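Local coordinates for protein elongation factor G (PDB 2DY1) that binds GTP and a magnesium ion and, as a member of the EF-G family, probably hydrolyses GTP to drive translocation on the ribosome, at residues V103-E108 and Y143-D148; I156-L161 and Q202-E207; G171-F176 and E192-E197; E210-T215 and E235-E240. All coordinates share one frame; numbering follows the deposited sequence.

Contact 1 of 4, residues V103-E108 and Y143-D148; sequences VAVSAE and YALLED
V105 and A107 meet a single side chain of helix 142-153, that of L145, as strand 100-106 runs out into the loop after it. V105 is the first residue of the strand to touch. Its CB is directed at the helix, and CG1 lies 4.3 Å from CD1 of L145; a beta-branched valine suits an extended strand. At S106 the side chain turns to the other side, where OG accepts the backbone N-H of E108 at 3.1 Å in an ST turn that bends the chain as it leaves the strand. A107, within that bend, offers little more than backbone: its CA is 4.0 Å from CD2 of L145, and its CB is 4.4 Å from the same methyl. The leucine thus straddles the end of the strand, with CG anti to the backbone N (chi1 174°), and chi2 of 61° parts the methyls between V105 and A107. V133 of the neighbouring strand 129-134 touches both A107 and L145. This is helix-on-sheet packing of the P-loop GTPase fold, close to the GTP-binding K135. Being wholly apolar and loosely spaced, the contact depends on shape and burial, with nothing directional in it.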
loop_
_atom_site.group_PDB
_atom_site.type_symbol
_atom_site.label_atom_id
_atom_site.label_comp_id
_atom_site.label_asym_id
_atom_site.label_seq_id
_atom_site.Cartn_x
_atom_site.Cartn_y
_atom_site.Cartn_z
ATOM N N VAL A 103 3.703 16.760 7.259
ATOM C CA VAL A 103 3.701 16.550 5.815
ATOM C C VAL A 103 4.708 17.458 5.135
ATOM O O VAL A 103 4.538 18.665 5.126
ATOM C CB VAL A 103 2.263 16.829 5.258
ATOM C CG1 VAL A 103 2.183 16.485 3.778
ATOM C CG2 VAL A 103 1.209 16.014 6.068
ATOM N N ALA A 104 5.774 16.864 4.583
ATOM C CA ALA A 104 6.811 17.633 3.898
ATOM C C ALA A 104 6.314 17.981 2.510
ATOM O O ALA A 104 5.738 17.140 1.808
ATOM C CB ALA A 104 8.098 16.815 3.772
ATOM N N VAL A 105 6.531 19.238 2.131
ATOM C CA VAL A 105 6.127 19.732 0.818
ATOM C C VAL A 105 7.300 20.528 0.246
ATOM O O VAL A 105 7.766 21.491 0.850
ATOM C CB VAL A 105 4.886 20.676 0.935
ATOM C CG1 VAL A 105 4.585 21.360 -0.423
ATOM C CG2 VAL A 105 3.686 19.881 1.402
ATOM N N SER A 106 7.784 20.122 -0.926
ATOM C CA SER A 106 8.880 20.842 -1.575
ATOM C C SER A 106 8.356 22.175 -2.127
ATOM O O SER A 106 7.317 22.206 -2.786
ATOM C CB SER A 106 9.434 19.994 -2.732
ATOM O OG SER A 106 10.158 20.806 -3.637
ATOM N N ALA A 107 9.069 23.265 -1.859
ATOM C CA ALA A 107 8.646 24.573 -2.334
ATOM C C ALA A 107 8.674 24.628 -3.858
ATOM O O ALA A 107 7.992 25.448 -4.460
ATOM C CB ALA A 107 9.541 25.663 -1.757
ATOM N N GLU A 108 9.447 23.746 -4.472
ATOM C CA GLU A 108 9.542 23.704 -5.934
ATOM C C GLU A 108 8.298 23.112 -6.570
ATOM O O GLU A 108 7.807 23.591 -7.588
ATOM C CB GLU A 108 10.654 22.781 -6.409
ATOM C CG GLU A 108 12.052 23.054 -6.031
ATOM C CD GLU A 108 12.961 22.700 -7.188
ATOM O OE1 GLU A 108 13.390 23.631 -7.903
ATOM O OE2 GLU A 108 13.219 21.494 -7.402
ATOM N N TYR A 143 5.125 32.564 -1.043
ATOM C CA TYR A 143 3.822 33.175 -0.889
ATOM C C TYR A 143 2.777 32.566 -1.805
ATOM O O TYR A 143 1.640 32.372 -1.389
ATOM C CB TYR A 143 3.950 34.687 -1.066
ATOM C CG TYR A 143 4.819 35.262 0.025
ATOM C CD1 TYR A 143 6.207 35.359 -0.126
ATOM C CD2 TYR A 143 4.263 35.598 1.255
ATOM C CE1 TYR A 143 7.021 35.775 0.936
ATOM C CE2 TYR A 143 5.057 36.012 2.319
ATOM C CZ TYR A 143 6.434 36.097 2.151
ATOM O OH TYR A 143 7.208 36.514 3.208
ATOM N N ALA A 144 3.162 32.236 -3.037
ATOM C CA ALA A 144 2.236 31.601 -3.958
ATOM C C ALA A 144 1.953 30.190 -3.429
ATOM O O ALA A 144 0.841 29.685 -3.568
ATOM C CB ALA A 144 2.837 31.538 -5.365
ATOM N N LEU A 145 2.964 29.557 -2.830
ATOM C CA LEU A 145 2.784 28.216 -2.276
ATOM C C LEU A 145 1.758 28.265 -1.153
ATOM O O LEU A 145 0.883 27.414 -1.095
ATOM C CB LEU A 145 4.115 27.663 -1.758
ATOM C CG LEU A 145 3.989 26.315 -1.032
ATOM C CD1 LEU A 145 3.441 25.242 -1.965
ATOM C CD2 LEU A 145 5.354 25.908 -0.510
ATOM N N LEU A 146 1.837 29.264 -0.276
ATOM C CA LEU A 146 0.835 29.363 0.793
ATOM C C LEU A 146 -0.578 29.470 0.200
ATOM O O LEU A 146 -1.519 28.857 0.710
ATOM C CB LEU A 146 1.104 30.571 1.688
ATOM C CG LEU A 146 2.338 30.524 2.588
ATOM C CD1 LEU A 146 2.379 31.781 3.465
ATOM C CD2 LEU A 146 2.262 29.274 3.470
ATOM N N GLU A 147 -0.740 30.254 -0.871
ATOM C CA GLU A 147 -2.064 30.373 -1.485
ATOM C C GLU A 147 -2.509 29.027 -2.055
ATOM O O GLU A 147 -3.674 28.639 -1.947
ATOM C CB GLU A 147 -2.057 31.421 -2.600
ATOM C CG GLU A 147 -1.755 32.825 -2.114
ATOM C CD GLU A 147 -1.963 33.872 -3.195
ATOM O OE1 GLU A 147 -1.494 35.018 -3.013
ATOM O OE2 GLU A 147 -2.607 33.553 -4.220
ATOM N N ASP A 148 -1.577 28.308 -2.663
ATOM C CA ASP A 148 -1.896 27.011 -3.238
ATOM C C ASP A 148 -2.258 26.018 -2.137
ATOM O O ASP A 148 -3.146 25.195 -2.312
ATOM C CB ASP A 148 -0.718 26.462 -4.041
ATOM C CG ASP A 148 -0.444 27.251 -5.311
ATOM O OD1 ASP A 148 -1.297 28.077 -5.721
ATOM O OD2 ASP A 148 0.631 27.017 -5.904
#

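Contact 2 of 4, residues I156-L161 and Q202-E207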
loop_
_atom_site.group_PDB
_atom_site.type_symbol
_atom_site.label_atom_id
_atom_site.label_comp_id
_atom_site.label_asym_id
_atom_site.label_seq_id
_atom_site.Cartn_x
_atom_site.Cartn_y
_atom_site.Cartn_z
ATOM N N ILE A 156 -4.981 26.348 6.496
ATOM C CA ILE A 156 -3.571 26.374 6.865
ATOM C C ILE A 156 -3.309 27.583 7.756
ATOM O O ILE A 156 -4.072 28.562 7.759
ATOM C CB ILE A 156 -2.640 26.427 5.631
ATOM C CG1 ILE A 156 -2.996 27.623 4.743
ATOM C CG2 ILE A 156 -2.751 25.128 4.866
ATOM C CD1 ILE A 156 -1.799 28.416 4.278
ATOM N N LEU A 157 -2.229 27.519 8.521
ATOM C CA LEU A 157 -1.891 28.593 9.437
ATOM C C LEU A 157 -0.390 28.852 9.317
ATOM O O LEU A 157 0.420 28.117 9.870
ATOM C CB LEU A 157 -2.240 28.176 10.866
ATOM C CG LEU A 157 -2.179 29.280 11.920
ATOM C CD1 LEU A 157 -3.441 30.131 11.833
ATOM C CD2 LEU A 157 -2.067 28.674 13.291
ATOM N N PRO A 158 -0.003 29.906 8.592
ATOM C CA PRO A 158 1.432 30.193 8.447
ATOM C C PRO A 158 2.104 30.572 9.758
ATOM O O PRO A 158 1.734 31.548 10.393
ATOM C CB PRO A 158 1.466 31.353 7.444
ATOM C CG PRO A 158 0.163 31.192 6.681
ATOM C CD PRO A 158 -0.818 30.806 7.763
ATOM N N ILE A 159 3.090 29.794 10.173
ATOM C CA ILE A 159 3.834 30.084 11.386
ATOM C C ILE A 159 5.081 30.860 10.996
ATOM O O ILE A 159 5.494 31.797 11.681
ATOM C CB ILE A 159 4.287 28.776 12.101
ATOM C CG1 ILE A 159 3.062 27.945 12.492
ATOM C CG2 ILE A 159 5.185 29.097 13.290
ATOM C CD1 ILE A 159 2.047 28.693 13.333
ATOM N N ASP A 160 5.680 30.459 9.877
ATOM C CA ASP A 160 6.919 31.077 9.418
ATOM C C ASP A 160 6.770 31.693 8.045
ATOM O O ASP A 160 5.970 31.223 7.228
ATOM C CB ASP A 160 8.021 30.018 9.226
ATOM C CG ASP A 160 8.359 29.272 10.490
ATOM O OD1 ASP A 160 8.583 29.946 11.518
ATOM O OD2 ASP A 160 8.430 28.013 10.443
ATOM N N LEU A 161 7.581 32.724 7.820
ATOM C CA LEU A 161 7.729 33.350 6.507
ATOM C C LEU A 161 9.252 33.309 6.285
ATOM O O LEU A 161 10.032 33.249 7.225
ATOM C CB LEU A 161 7.222 34.789 6.492
ATOM C CG LEU A 161 5.712 34.922 6.654
ATOM C CD1 LEU A 161 5.377 36.414 6.651
ATOM C CD2 LEU A 161 4.950 34.192 5.555
ATOM N N GLN A 202 3.055 41.878 9.359
ATOM C CA GLN A 202 1.969 42.298 10.235
ATOM C C GLN A 202 0.626 41.750 9.754
ATOM O O GLN A 202 -0.201 41.318 10.558
ATOM C CB GLN A 202 1.917 43.829 10.313
ATOM C CG GLN A 202 2.179 44.384 11.705
ATOM C CD GLN A 202 1.278 43.766 12.768
ATOM O OE1 GLN A 202 0.063 43.678 12.596
ATOM N NE2 GLN A 202 1.875 43.344 13.878
ATOM N N ARG A 203 0.410 41.767 8.440
ATOM C CA ARG A 203 -0.827 41.260 7.851
ATOM C C ARG A 203 -0.986 39.780 8.183
ATOM O O ARG A 203 -2.065 39.325 8.584
ATOM C CB ARG A 203 -0.786 41.440 6.338
ATOM C CG ARG A 203 -2.065 41.126 5.605
ATOM C CD ARG A 203 -1.774 40.991 4.113
ATOM N NE ARG A 203 -0.857 42.026 3.630
ATOM C CZ ARG A 203 0.053 41.823 2.680
ATOM N NH1 ARG A 203 0.166 40.625 2.113
ATOM N NH2 ARG A 203 0.859 42.809 2.303
ATOM N N PHE A 204 0.086 39.018 8.003
ATOM C CA PHE A 204 0.019 37.595 8.311
ATOM C C PHE A 204 -0.227 37.360 9.796
ATOM O O PHE A 204 -0.933 36.418 10.171
ATOM C CB PHE A 204 1.313 36.895 7.875
ATOM C CG PHE A 204 1.291 36.427 6.449
ATOM C CD1 PHE A 204 0.673 35.223 6.098
ATOM C CD2 PHE A 204 1.846 37.206 5.441
ATOM C CE1 PHE A 204 0.616 34.819 4.776
ATOM C CE2 PHE A 204 1.786 36.803 4.122
ATOM C CZ PHE A 204 1.171 35.608 3.788
ATOM N N ARG A 205 0.357 38.191 10.649
ATOM C CA ARG A 205 0.153 38.003 12.079
ATOM C C ARG A 205 -1.322 38.192 12.428
ATOM O O ARG A 205 -1.897 37.413 13.203
ATOM C CB ARG A 205 1.021 38.977 12.887
ATOM C CG ARG A 205 0.833 38.812 14.379
ATOM C CD ARG A 205 1.799 39.614 15.218
ATOM N NE ARG A 205 1.540 39.320 16.628
ATOM C CZ ARG A 205 2.307 39.701 17.643
ATOM N NH1 ARG A 205 3.412 40.406 17.425
ATOM N NH2 ARG A 205 1.963 39.367 18.882
ATOM N N GLN A 206 -1.936 39.216 11.845
ATOM C CA GLN A 206 -3.347 39.512 12.088
ATOM C C GLN A 206 -4.198 38.335 11.620
ATOM O O GLN A 206 -5.170 37.951 12.268
ATOM C CB GLN A 206 -3.781 40.761 11.314
ATOM C CG GLN A 206 -2.910 41.991 11.518
ATOM C CD GLN A 206 -3.368 43.182 10.678
ATOM O OE1 GLN A 206 -3.518 43.079 9.456
ATOM N NE2 GLN A 206 -3.586 44.319 11.334
ATOM N N GLU A 207 -3.837 37.783 10.469
ATOM C CA GLU A 207 -4.565 36.651 9.917
ATOM C C GLU A 207 -4.451 35.426 10.813
ATOM O O GLU A 207 -5.423 34.698 10.989
ATOM C CB GLU A 207 -4.049 36.325 8.517
ATOM C CG GLU A 207 -4.500 37.320 7.459
ATOM C CD GLU A 207 -3.764 37.153 6.144
ATOM O OE1 GLU A 207 -3.188 36.068 5.908
ATOM O OE2 GLU A 207 -3.769 38.107 5.338
#
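F204 turns one ring face to L161 and meets P158 obliquely. The leucine methyl CD2 stands 4.2 Å from the ring centroid and only 3° off the ring normal, a nearly ideal CH-pi placement over the middle of the six-membered ring. The other methyl, CD1, lies on the same side of the ring but out toward its rim, 3.8 Å from CD2 of F204. The leucine's torsions explain this spread: chi1 of -68° sets CG anti to the carbonyl carbon, and chi2 of 179° turns the methyls so that CD2 comes over the ring centre and CD1 toward the rim. The contact belongs to the alpha/beta architecture of the GTP-binding domain, in which helix 198-213 lies against the sheet over strand 156-165, and a flat aromatic suits such a place because it can spread over two strand residues at once. P158 is the second of these. Its side chain crosses that of F204 at about a right angle, and the pyrrolidine CG comes within 4.1 Å of CD1 of F204; the rigid proline ring gives a compact, preformed apolar knob on the strand. Around the pair, V175 touches both L161 and F204, while L146 of helix 142-153 packs on both P158 and F204.

Contact 3 of 4, residues G171-F176 and E192-E197; sequences GLIDVF and EVPPEE
I173 reaches out from strand 168-174 to V193 and P194 in the loop that leads into helix 198-213. The isoleucine divides its work between two branches. Its short branch ends at CG2, 4.3 Å from CG2 of V193, while the long one runs on to CD1, which lies 4.5 Å from CD of P194. Chi1 of -66° directs the long branch and chi2 of 171° stretches it, with CD1 anti to CA; its length lets one residue touch both V193 and P194. V193, with chi1 of 171°, makes the contact through CG2. P194 presents the flank of its ring, at the CD next to the nitrogen. That ring restricts phi, which suits the turn that follows, where the N-H of E197 bonds to O of P194 at 2.8 Å. Valine and proline suit this loop: both are apolar and conformationally restricted, and they give I173, itself buried, an apolar partner surface. The loop links strand 187-191, at the edge of the GTP-binding domain's sheet, to helix 198-213, folding back on strand 168-174. The contact lies where the sheet's outer antiparallel strands meet the start of that helix: V201 of the helix touches both I173 and V193, P194 rests on L163 of strand 156-165, and E197 forms a salt bridge with R200.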
loop_
_atom_site.group_PDB
_atom_site.type_symbol
_atom_site.label_atom_id
_atom_site.label_comp_id
_atom_site.label_asym_id
_atom_site.label_seq_id
_atom_site.Cartn_x
_atom_site.Cartn_y
_atom_site.Cartn_z
ATOM N N GLY A 171 16.874 32.380 6.451
ATOM C CA GLY A 171 16.261 32.168 7.743
ATOM C C GLY A 171 14.755 32.224 7.797
ATOM O O GLY A 171 14.059 32.044 6.797
ATOM N N LEU A 172 14.269 32.510 9.003
ATOM C CA LEU A 172 12.848 32.525 9.282
ATOM C C LEU A 172 12.367 33.782 9.964
ATOM O O LEU A 172 13.095 34.398 10.747
ATOM C CB LEU A 172 12.496 31.381 10.255
ATOM C CG LEU A 172 12.887 29.942 9.943
ATOM C CD1 LEU A 172 12.356 29.026 11.036
ATOM C CD2 LEU A 172 12.301 29.564 8.592
ATOM N N ILE A 173 11.137 34.148 9.643
ATOM C CA ILE A 173 10.453 35.248 10.312
ATOM C C ILE A 173 9.310 34.521 11.009
ATOM O O ILE A 173 8.441 33.916 10.356
ATOM C CB ILE A 173 9.868 36.279 9.326
ATOM C CG1 ILE A 173 10.994 36.990 8.583
ATOM C CG2 ILE A 173 9.032 37.327 10.099
ATOM C CD1 ILE A 173 10.504 37.871 7.451
ATOM N N ASP A 174 9.329 34.543 12.336
ATOM C CA ASP A 174 8.298 33.879 13.119
ATOM C C ASP A 174 7.167 34.898 13.211
ATOM O O ASP A 174 7.279 35.887 13.928
ATOM C CB ASP A 174 8.865 33.532 14.495
ATOM C CG ASP A 174 7.832 32.918 15.398
ATOM O OD1 ASP A 174 6.968 33.683 15.863
ATOM O OD2 ASP A 174 7.875 31.683 15.626
ATOM N N VAL A 175 6.102 34.659 12.443
ATOM C CA VAL A 175 4.977 35.597 12.339
ATOM C C VAL A 175 4.394 36.047 13.657
ATOM O O VAL A 175 4.212 37.245 13.895
ATOM C CB VAL A 175 3.835 34.994 11.481
ATOM C CG1 VAL A 175 2.681 35.957 11.383
ATOM C CG2 VAL A 175 4.352 34.655 10.098
ATOM N N PHE A 176 4.091 35.082 14.508
ATOM C CA PHE A 176 3.489 35.370 15.805
ATOM C C PHE A 176 4.256 36.369 16.673
ATOM O O PHE A 176 3.662 37.321 17.203
ATOM C CB PHE A 176 3.321 34.071 16.594
ATOM C CG PHE A 176 2.573 34.239 17.891
ATOM C CD1 PHE A 176 1.191 34.088 17.937
ATOM C CD2 PHE A 176 3.251 34.537 19.069
ATOM C CE1 PHE A 176 0.495 34.227 19.141
ATOM C CE2 PHE A 176 2.565 34.680 20.279
ATOM C CZ PHE A 176 1.186 34.523 20.314
ATOM N N GLU A 192 16.885 41.325 12.336
ATOM C CA GLU A 192 15.770 42.255 12.321
ATOM C C GLU A 192 14.820 41.873 11.202
ATOM O O GLU A 192 15.259 41.334 10.181
ATOM C CB GLU A 192 16.271 43.678 12.039
ATOM C CG GLU A 192 17.205 44.208 13.073
ATOM C CD GLU A 192 16.461 44.838 14.227
ATOM O OE1 GLU A 192 15.247 44.574 14.378
ATOM O OE2 GLU A 192 17.093 45.592 14.986
ATOM N N VAL A 193 13.529 42.130 11.391
ATOM C CA VAL A 193 12.569 41.875 10.325
ATOM C C VAL A 193 12.868 43.016 9.356
ATOM O O VAL A 193 12.846 44.191 9.749
ATOM C CB VAL A 193 11.109 42.012 10.793
ATOM C CG1 VAL A 193 10.187 41.948 9.585
ATOM C CG2 VAL A 193 10.759 40.900 11.788
ATOM N N PRO A 194 13.181 42.694 8.090
ATOM C CA PRO A 194 13.480 43.758 7.130
ATOM C C PRO A 194 12.347 44.797 7.058
ATOM O O PRO A 194 11.174 44.437 7.038
ATOM C CB PRO A 194 13.645 43.001 5.815
ATOM C CG PRO A 194 14.147 41.668 6.246
ATOM C CD PRO A 194 13.291 41.367 7.456
ATOM N N PRO A 195 12.697 46.089 6.993
ATOM C CA PRO A 195 11.742 47.206 6.921
ATOM C C PRO A 195 10.694 46.999 5.819
ATOM O O PRO A 195 9.488 47.188 6.021
ATOM C CB PRO A 195 12.644 48.407 6.634
ATOM C CG PRO A 195 13.923 48.034 7.306
ATOM C CD PRO A 195 14.086 46.578 6.981
ATOM N N GLU A 196 11.167 46.599 4.650
ATOM C CA GLU A 196 10.290 46.368 3.512
ATOM C C GLU A 196 9.340 45.186 3.673
ATOM O O GLU A 196 8.421 45.028 2.876
ATOM C CB GLU A 196 11.140 46.172 2.263
ATOM C CG GLU A 196 11.969 47.392 1.927
ATOM C CD GLU A 196 13.074 47.085 0.946
ATOM O OE1 GLU A 196 12.765 46.747 -0.217
ATOM O OE2 GLU A 196 14.254 47.179 1.344
ATOM N N GLU A 197 9.557 44.366 4.698
ATOM C CA GLU A 197 8.722 43.191 4.930
ATOM C C GLU A 197 7.719 43.388 6.054
ATOM O O GLU A 197 6.766 42.619 6.176
ATOM C CB GLU A 197 9.583 41.990 5.337
ATOM C CG GLU A 197 10.599 41.494 4.330
ATOM C CD GLU A 197 10.019 40.483 3.370
ATOM O OE1 GLU A 197 10.805 39.686 2.813
ATOM O OE2 GLU A 197 8.786 40.489 3.160
#

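Contact 4 of 4, residues E210-T215 and E235-E240; sequences EAIVET and EKAFHE
Within segments 210-215 and 235-240 the nearest CA atoms are those of I212 and F238, 5.7 Å apart, a separation that suits small side chains at this helix-helix interface of the GTP-binding domain. A237 provides one: its CB is 3.7 Å from CG2 of I212, and CG2 of I212 also lies 3.7 Å from the backbone N of F238. The isoleucine's other branch, its CG1 anti to the carbonyl carbon (chi1 -65°), carries CD1 alongside F238 to 4.0 Å from its CB, approaching the ring obliquely. Isoleucine fits because its two branches serve two neighbours, and phenylalanine because its ring can extend beyond the interface into the core. T215 adds the polar element. Its OG1 donates to O of I212 at 2.7 Å, in the carbonyl plane and on a lone pair, while the N-H of T215 bonds to the same oxygen; one carbonyl near the helix end thereby accepts two donors. A water lies 2.8 Å from OG1 of T215 and 2.7 Å from O of A237, able to donate to either and bridging the helices. L234 packs on I212 from within helix 231-243, L219 of helix 217-225 touches A237, and F238 touches L157 of strand 156-165 and also E270 and A271 of helix 261-271.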
loop_
_atom_site.group_PDB
_atom_site.type_symbol
_atom_site.label_atom_id
_atom_site.label_comp_id
_atom_site.label_asym_id
_atom_site.label_seq_id
_atom_site.Cartn_x
_atom_site.Cartn_y
_atom_site.Cartn_z
ATOM N N GLU A 210 -6.548 36.017 14.069
ATOM C CA GLU A 210 -7.951 35.870 13.732
ATOM C C GLU A 210 -8.345 34.413 13.480
ATOM O O GLU A 210 -9.404 33.970 13.926
ATOM C CB GLU A 210 -8.300 36.750 12.518
ATOM C CG GLU A 210 -8.331 38.288 12.816
ATOM C CD GLU A 210 -8.827 39.145 11.646
ATOM O OE1 GLU A 210 -9.732 38.696 10.914
ATOM O OE2 GLU A 210 -8.325 40.278 11.469
ATOM N N ALA A 211 -7.495 33.647 12.794
ATOM C CA ALA A 211 -7.831 32.242 12.532
ATOM C C ALA A 211 -7.927 31.408 13.808
ATOM O O ALA A 211 -8.773 30.511 13.915
ATOM C CB ALA A 211 -6.800 31.615 11.573
ATOM N N ILE A 212 -7.059 31.699 14.770
ATOM C CA ILE A 212 -7.051 30.984 16.033
ATOM C C ILE A 212 -8.255 31.372 16.883
ATOM O O ILE A 212 -8.935 30.502 17.437
ATOM C CB ILE A 212 -5.782 31.281 16.823
ATOM C CG1 ILE A 212 -4.576 30.722 16.050
ATOM C CG2 ILE A 212 -5.877 30.662 18.234
ATOM C CD1 ILE A 212 -3.239 31.115 16.610
ATOM N N VAL A 213 -8.501 32.671 16.993
ATOM C CA VAL A 213 -9.626 33.171 17.781
ATOM C C VAL A 213 -10.944 32.537 17.347
ATOM O O VAL A 213 -11.744 32.113 18.190
ATOM C CB VAL A 213 -9.727 34.725 17.675
ATOM C CG1 VAL A 213 -11.076 35.218 18.209
ATOM C CG2 VAL A 213 -8.608 35.353 18.478
ATOM N N GLU A 214 -11.155 32.455 16.038
ATOM C CA GLU A 214 -12.375 31.882 15.491
ATOM C C GLU A 214 -12.658 30.419 15.842
ATOM O O GLU A 214 -13.789 29.956 15.694
ATOM C CB GLU A 214 -12.388 32.059 13.982
ATOM C CG GLU A 214 -12.611 33.504 13.575
ATOM C CD GLU A 214 -12.391 33.737 12.100
ATOM O OE1 GLU A 214 -12.610 34.878 11.640
ATOM O OE2 GLU A 214 -11.993 32.781 11.401
ATOM N N THR A 215 -11.651 29.702 16.331
ATOM C CA THR A 215 -11.835 28.298 16.698
ATOM C C THR A 215 -12.152 28.091 18.163
ATOM O O THR A 215 -12.376 26.955 18.595
ATOM C CB THR A 215 -10.569 27.474 16.437
ATOM O OG1 THR A 215 -9.533 27.915 17.321
ATOM C CG2 THR A 215 -10.140 27.603 15.005
ATOM N N GLU A 235 -2.290 30.518 22.944
ATOM C CA GLU A 235 -1.493 29.288 22.794
ATOM C C GLU A 235 -2.389 28.065 22.964
ATOM O O GLU A 235 -2.357 27.136 22.153
ATOM C CB GLU A 235 -0.384 29.209 23.849
ATOM C CG GLU A 235 0.644 30.324 23.820
ATOM C CD GLU A 235 1.650 30.199 24.961
ATOM O OE1 GLU A 235 2.401 29.198 24.988
ATOM O OE2 GLU A 235 1.683 31.097 25.833
ATOM N N LYS A 236 -3.190 28.063 24.026
ATOM C CA LYS A 236 -4.075 26.937 24.294
ATOM C C LYS A 236 -5.105 26.753 23.192
ATOM O O LYS A 236 -5.413 25.630 22.804
ATOM C CB LYS A 236 -4.776 27.113 25.649
ATOM C CG LYS A 236 -3.815 27.041 26.835
ATOM C CD LYS A 236 -4.533 27.154 28.179
ATOM C CE LYS A 236 -3.549 26.999 29.338
ATOM N NZ LYS A 236 -4.205 27.122 30.675
ATOM N N ALA A 237 -5.639 27.851 22.668
ATOM C CA ALA A 237 -6.615 27.751 21.604
ATOM C C ALA A 237 -5.961 27.164 20.346
ATOM O O ALA A 237 -6.555 26.329 19.668
ATOM C CB ALA A 237 -7.211 29.121 21.297
ATOM N N PHE A 238 -4.745 27.621 20.058
ATOM C CA PHE A 238 -3.966 27.139 18.906
ATOM C C PHE A 238 -3.784 25.625 19.009
ATOM O O PHE A 238 -4.117 24.900 18.074
ATOM C CB PHE A 238 -2.600 27.830 18.887
ATOM C CG PHE A 238 -1.613 27.223 17.912
ATOM C CD1 PHE A 238 -1.851 27.268 16.551
ATOM C CD2 PHE A 238 -0.443 26.636 18.377
ATOM C CE1 PHE A 238 -0.917 26.728 15.638
ATOM C CE2 PHE A 238 0.496 26.092 17.476
ATOM C CZ PHE A 238 0.253 26.145 16.115
ATOM N N HIS A 239 -3.283 25.163 20.146
ATOM C CA HIS A 239 -3.056 23.726 20.367
ATOM C C HIS A 239 -4.351 22.930 20.229
ATOM O O HIS A 239 -4.381 21.848 19.638
ATOM C CB HIS A 239 -2.475 23.491 21.761
ATOM C CG HIS A 239 -2.008 22.085 21.990
ATOM N ND1 HIS A 239 -0.755 21.643 21.608
ATOM C CD2 HIS A 239 -2.629 21.020 22.547
ATOM C CE1 HIS A 239 -0.629 20.366 21.924
ATOM N NE2 HIS A 239 -1.751 19.963 22.495
ATOM N N GLU A 240 -5.440 23.475 20.762
ATOM C CA GLU A 240 -6.710 22.783 20.700
ATOM C C GLU A 240 -7.252 22.725 19.280
ATOM O O GLU A 240 -7.830 21.718 18.861
ATOM C CB GLU A 240 -7.695 23.489 21.655
ATOM C CG GLU A 240 -9.040 22.829 21.808
ATOM C CD GLU A 240 -8.975 21.442 22.422
ATOM O OE1 GLU A 240 -7.940 21.073 23.028
ATOM O OE2 GLU A 240 -9.989 20.730 22.301
HETATM O O HOH W 1 -9.293 26.317 19.629
#

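How the contacts relate
From the N terminus, contact 1 closes first, joining the end of strand 100-106 to helix 142-153. Contact 2 opens on the next element, strand 156-165, and closes a loop of 40 residues on helix 198-213; contact 3 is nested inside that loop. Their strands are sheet neighbours, and the backbones of L161 and I173 are probably hydrogen-bonded. Contact 4 follows in series, bringing helix 231-243 against the far end of helix 198-213, which it shares with contact 2. L157 packs on F238 between these two, while Y143 packs on F204 between contacts 1 and 2. All four lie in the GTP-binding domain; contact 1 lies near the nucleotide, the others away from it.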